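Local coordinates for protein GH26A (Muricauda sp. MAR_2010_75, PDB 6Q75) that is a family 26 glycoside hydrolase that probably cleaves beta-linked polysaccharides such as mannans with retention of configuration, at residues Y61-E66 and W299-E304. Numbering follows the deposited sequence.
Sequences YNKAKE and WSNWIE
K63 lays its aliphatic chain past the gamma-methyl of I303, CD lying 3.8 Å from CG2 with the two side chains running in opposite directions, before its ammonium group reaches the polar ends of N301 and E304. The chain leaves helix 59-68 extended, with CG anti to the backbone N (chi1 -174°), then bends at chi3 (-92°) and again at chi4. That double bend brings NZ within reach of both an amide oxygen and a carboxylate. NZ donates to N301 OD1 at 2.8 Å, approaching well off the C=O direction (137°) and tilted from the carbonyl plane. Its second partner is E304, where NZ lies 2.9 Å from OE1 in a salt bridge whose hydrogen bond is weak. The two acceptors are themselves tied together: N301 ND2 gives a nearly straight bond to E304 OE2, 3.3 Å away, leaving within its own amide plane but meeting the carboxylate from above its plane. This bond is consistent with the amide being turned with OD1 toward NZ. A water lies beside the pair, unusually close to E304 OE2 and only weakly bonded to NZ. Beside the charged group the contact is apolar, A64 CB lying 4.2 Å from I303 CG1. Around this pair, I303 also touches I67 and V312, A64 meets Y316, and both lie against Q50 of strand 46-51. N301 sits in the type II' turn W299-W302, which leads from strand 293-299 into the short helix 302-305. Strands 46-51 and 293-299, first and last of the eight, pair in parallel; the lysine-asparagine-glutamate cluster and the apolar A64-I303 pair thus join the helix after one to the turn and short helix after the other, where the (beta/alpha)8 barrel of family 26 glycoside hydrolases closes.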
ATOM      1  N   TYR A  61     -12.665   3.259   8.646  1.00 19.32           N
ATOM      2  CA  TYR A  61     -11.839   3.749   9.746  1.00 18.65           C
ATOM      3  C   TYR A  61     -12.701   4.070  10.962  1.00 21.99           C
ATOM      4  O   TYR A  61     -12.415   3.631  12.088  1.00 22.77           O
ATOM      5  CB  TYR A  61     -11.075   4.997   9.287  1.00 20.31           C
ATOM      6  CG  TYR A  61     -10.098   5.552  10.297  1.00 19.36           C
ATOM      7  CD1 TYR A  61     -10.505   6.476  11.245  1.00 22.81           C
ATOM      8  CD2 TYR A  61      -8.759   5.157  10.290  1.00 18.04           C
ATOM      9  CE1 TYR A  61      -9.615   6.994  12.174  1.00 23.58           C
ATOM     10  CE2 TYR A  61      -7.848   5.684  11.203  1.00 19.46           C
ATOM     11  CZ  TYR A  61      -8.286   6.592  12.147  1.00 23.01           C
ATOM     12  OH  TYR A  61      -7.404   7.099  13.072  1.00 23.07           O
ATOM     13  N   ASN A  62     -13.796   4.800  10.738  1.00 22.71           N
ATOM     14  CA  ASN A  62     -14.706   5.136  11.828  1.00 25.85           C
ATOM     15  C   ASN A  62     -15.390   3.895  12.374  1.00 24.03           C
ATOM     16  O   ASN A  62     -15.623   3.790  13.584  1.00 26.07           O
ATOM     17  CB  ASN A  62     -15.751   6.140  11.352  1.00 29.52           C
ATOM     18  CG  ASN A  62     -15.152   7.492  11.050  1.00 32.26           C
ATOM     19  OD1 ASN A  62     -14.076   7.829  11.550  1.00 31.68           O
ATOM     20  ND2 ASN A  62     -15.848   8.284  10.243  1.00 34.22           N
ATOM     21  N   LYS A  63     -15.725   2.939  11.504  1.00 24.03           N
ATOM     22  CA  LYS A  63     -16.337   1.696  11.989  1.00 23.24           C
ATOM     23  C   LYS A  63     -15.367   0.906  12.862  1.00 21.83           C
ATOM     24  O   LYS A  63     -15.759   0.351  13.901  1.00 23.79           O
ATOM     25  CB  LYS A  63     -16.810   0.846  10.808  1.00 22.96           C
ATOM     26  CG  LYS A  63     -17.581  -0.408  11.234  1.00 23.43           C
ATOM     27  CD  LYS A  63     -17.900  -1.313  10.043  1.00 26.58           C
ATOM     28  CE  LYS A  63     -19.242  -0.994   9.445  1.00 32.13           C
ATOM     29  NZ  LYS A  63     -19.981  -2.242   9.004  1.00 31.79           N
ATOM     30  N   ALA A  64     -14.094   0.841  12.464  1.00 22.85           N
ATOM     31  CA  ALA A  64     -13.101   0.159  13.294  1.00 22.87           C
ATOM     32  C   ALA A  64     -13.017   0.792  14.675  1.00 25.35           C
ATOM     33  O   ALA A  64     -12.938   0.091  15.695  1.00 24.81           O
ATOM     34  CB  ALA A  64     -11.733   0.186  12.613  1.00 23.63           C
ATOM     35  N   LYS A  65     -13.065   2.122  14.732  1.00 27.11           N
ATOM     36  CA  LYS A  65     -13.050   2.793  16.027  1.00 28.79           C
ATOM     37  C   LYS A  65     -14.292   2.452  16.846  1.00 30.65           C
ATOM     38  O   LYS A  65     -14.203   2.263  18.063  1.00 28.88           O
ATOM     39  CB  LYS A  65     -12.920   4.303  15.827  1.00 28.64           C
ATOM     40  CG  LYS A  65     -12.839   5.098  17.123  1.00 29.89           C
ATOM     41  CD  LYS A  65     -12.794   6.591  16.838  1.00 31.75           C
ATOM     42  N   GLU A  66     -15.462   2.362  16.199  1.00 30.56           N
ATOM     43  CA  GLU A  66     -16.675   1.996  16.924  1.00 31.50           C
ATOM     44  C   GLU A  66     -16.582   0.577  17.473  1.00 30.60           C
ATOM     45  O   GLU A  66     -17.065   0.292  18.578  1.00 32.88           O
ATOM     46  CB  GLU A  66     -17.904   2.120  16.016  1.00 33.54           C
ATOM     47  CG  GLU A  66     -18.171   3.510  15.472  1.00 35.82           C
ATOM     48  N   TRP A 299      -9.151  -4.594   5.272  1.00 15.66           N
ATOM     49  CA  TRP A 299      -9.770  -4.132   4.030  1.00 16.25           C
ATOM     50  C   TRP A 299     -11.226  -3.764   4.282  1.00 18.44           C
ATOM     51  O   TRP A 299     -12.081  -4.638   4.365  1.00 19.26           O
ATOM     52  CB  TRP A 299      -9.680  -5.209   2.960  1.00 16.27           C
ATOM     53  CG  TRP A 299     -10.134  -4.667   1.621  1.00 16.66           C
ATOM     54  CD1 TRP A 299     -11.350  -4.841   1.033  1.00 20.05           C
ATOM     55  CD2 TRP A 299      -9.388  -3.795   0.759  1.00 16.89           C
ATOM     56  NE1 TRP A 299     -11.390  -4.176  -0.177  1.00 20.24           N
ATOM     57  CE2 TRP A 299     -10.199  -3.519  -0.360  1.00 19.28           C
ATOM     58  CE3 TRP A 299      -8.097  -3.251   0.809  1.00 19.52           C
ATOM     59  CZ2 TRP A 299      -9.767  -2.697  -1.420  1.00 19.33           C
ATOM     60  CZ3 TRP A 299      -7.674  -2.447  -0.235  1.00 19.42           C
ATOM     61  CH2 TRP A 299      -8.509  -2.175  -1.335  1.00 21.47           C
ATOM     62  N   SER A 300     -11.522  -2.468   4.359  1.00 17.53           N
ATOM     63  CA  SER A 300     -12.910  -2.003   4.460  1.00 17.16           C
ATOM     64  C   SER A 300     -13.808  -2.842   5.357  1.00 17.78           C
ATOM     65  O   SER A 300     -13.533  -2.960   6.551  1.00 18.50           O
ATOM     66  CB  SER A 300     -13.505  -1.892   3.066  1.00 17.41           C
ATOM     67  OG  SER A 300     -12.741  -0.894   2.353  1.00 17.42           O
ATOM     68  N   ASN A 301     -14.908  -3.392   4.823  1.00 18.15           N
ATOM     69  CA  ASN A 301     -15.860  -4.020   5.745  1.00 18.20           C
ATOM     70  C   ASN A 301     -15.443  -5.415   6.168  1.00 17.89           C
ATOM     71  O   ASN A 301     -16.211  -6.071   6.885  1.00 19.98           O
ATOM     72  CB  ASN A 301     -17.288  -4.073   5.164  1.00 20.96           C
ATOM     73  CG  ASN A 301     -18.362  -4.221   6.267  1.00 23.33           C
ATOM     74  OD1 ASN A 301     -18.273  -3.580   7.313  1.00 23.81           O
ATOM     75  ND2 ASN A 301     -19.363  -5.079   6.034  1.00 24.61           N
ATOM     76  N   TRP A 302     -14.255  -5.891   5.780  1.00 17.24           N
ATOM     77  CA  TRP A 302     -13.758  -7.125   6.386  1.00 18.60           C
ATOM     78  C   TRP A 302     -13.560  -6.948   7.887  1.00 19.33           C
ATOM     79  O   TRP A 302     -13.517  -7.942   8.623  1.00 17.48           O
ATOM     80  CB  TRP A 302     -12.464  -7.570   5.705  1.00 19.69           C
ATOM     81  CG  TRP A 302     -12.636  -8.433   4.473  1.00 18.83           C
ATOM     82  CD1 TRP A 302     -12.206  -9.717   4.314  1.00 19.63           C
ATOM     83  CD2 TRP A 302     -13.280  -8.075   3.230  1.00 23.64           C
ATOM     84  NE1 TRP A 302     -12.535 -10.187   3.065  1.00 21.41           N
ATOM     85  CE2 TRP A 302     -13.194  -9.198   2.376  1.00 24.72           C
ATOM     86  CE3 TRP A 302     -13.925  -6.926   2.767  1.00 22.09           C
ATOM     87  CZ2 TRP A 302     -13.723  -9.198   1.082  1.00 24.31           C
ATOM     88  CZ3 TRP A 302     -14.445  -6.923   1.485  1.00 21.57           C
ATOM     89  CH2 TRP A 302     -14.344  -8.055   0.658  1.00 24.08           C
ATOM     90  N   ILE A 303     -13.503  -5.702   8.364  1.00 19.03           N
ATOM     91  CA  ILE A 303     -13.432  -5.451   9.797  1.00 20.01           C
ATOM     92  C   ILE A 303     -14.645  -6.051  10.505  1.00 20.32           C
ATOM     93  O   ILE A 303     -14.569  -6.400  11.681  1.00 21.81           O
ATOM     94  CB  ILE A 303     -13.280  -3.938  10.076  1.00 22.64           C
ATOM     95  CG1 ILE A 303     -12.898  -3.675  11.541  1.00 21.46           C
ATOM     96  CG2 ILE A 303     -14.560  -3.186   9.728  1.00 23.60           C
ATOM     97  CD1 ILE A 303     -11.536  -4.293  11.972  1.00 19.56           C
ATOM     98  N   GLU A 304     -15.764  -6.201   9.797  1.00 20.85           N
ATOM     99  CA  GLU A 304     -16.988  -6.804  10.314  1.00 24.11           C
ATOM    100  C   GLU A 304     -17.239  -8.198   9.763  1.00 24.35           C
ATOM    101  O   GLU A 304     -17.619  -9.101  10.517  1.00 24.34           O
ATOM    102  CB  GLU A 304     -18.174  -5.884   9.979  1.00 28.36           C
ATOM    103  CG  GLU A 304     -19.562  -6.509   9.973  1.00 30.07           C
ATOM    104  CD  GLU A 304     -20.639  -5.466   9.662  1.00 34.89           C
ATOM    105  OE1 GLU A 304     -20.822  -4.539  10.488  1.00 37.48           O
ATOM    106  OE2 GLU A 304     -21.307  -5.568   8.604  1.00 34.72           O
TER
HETATM  107  O   HOH W   1     -22.622  -3.670   7.746  1.00 37.46           O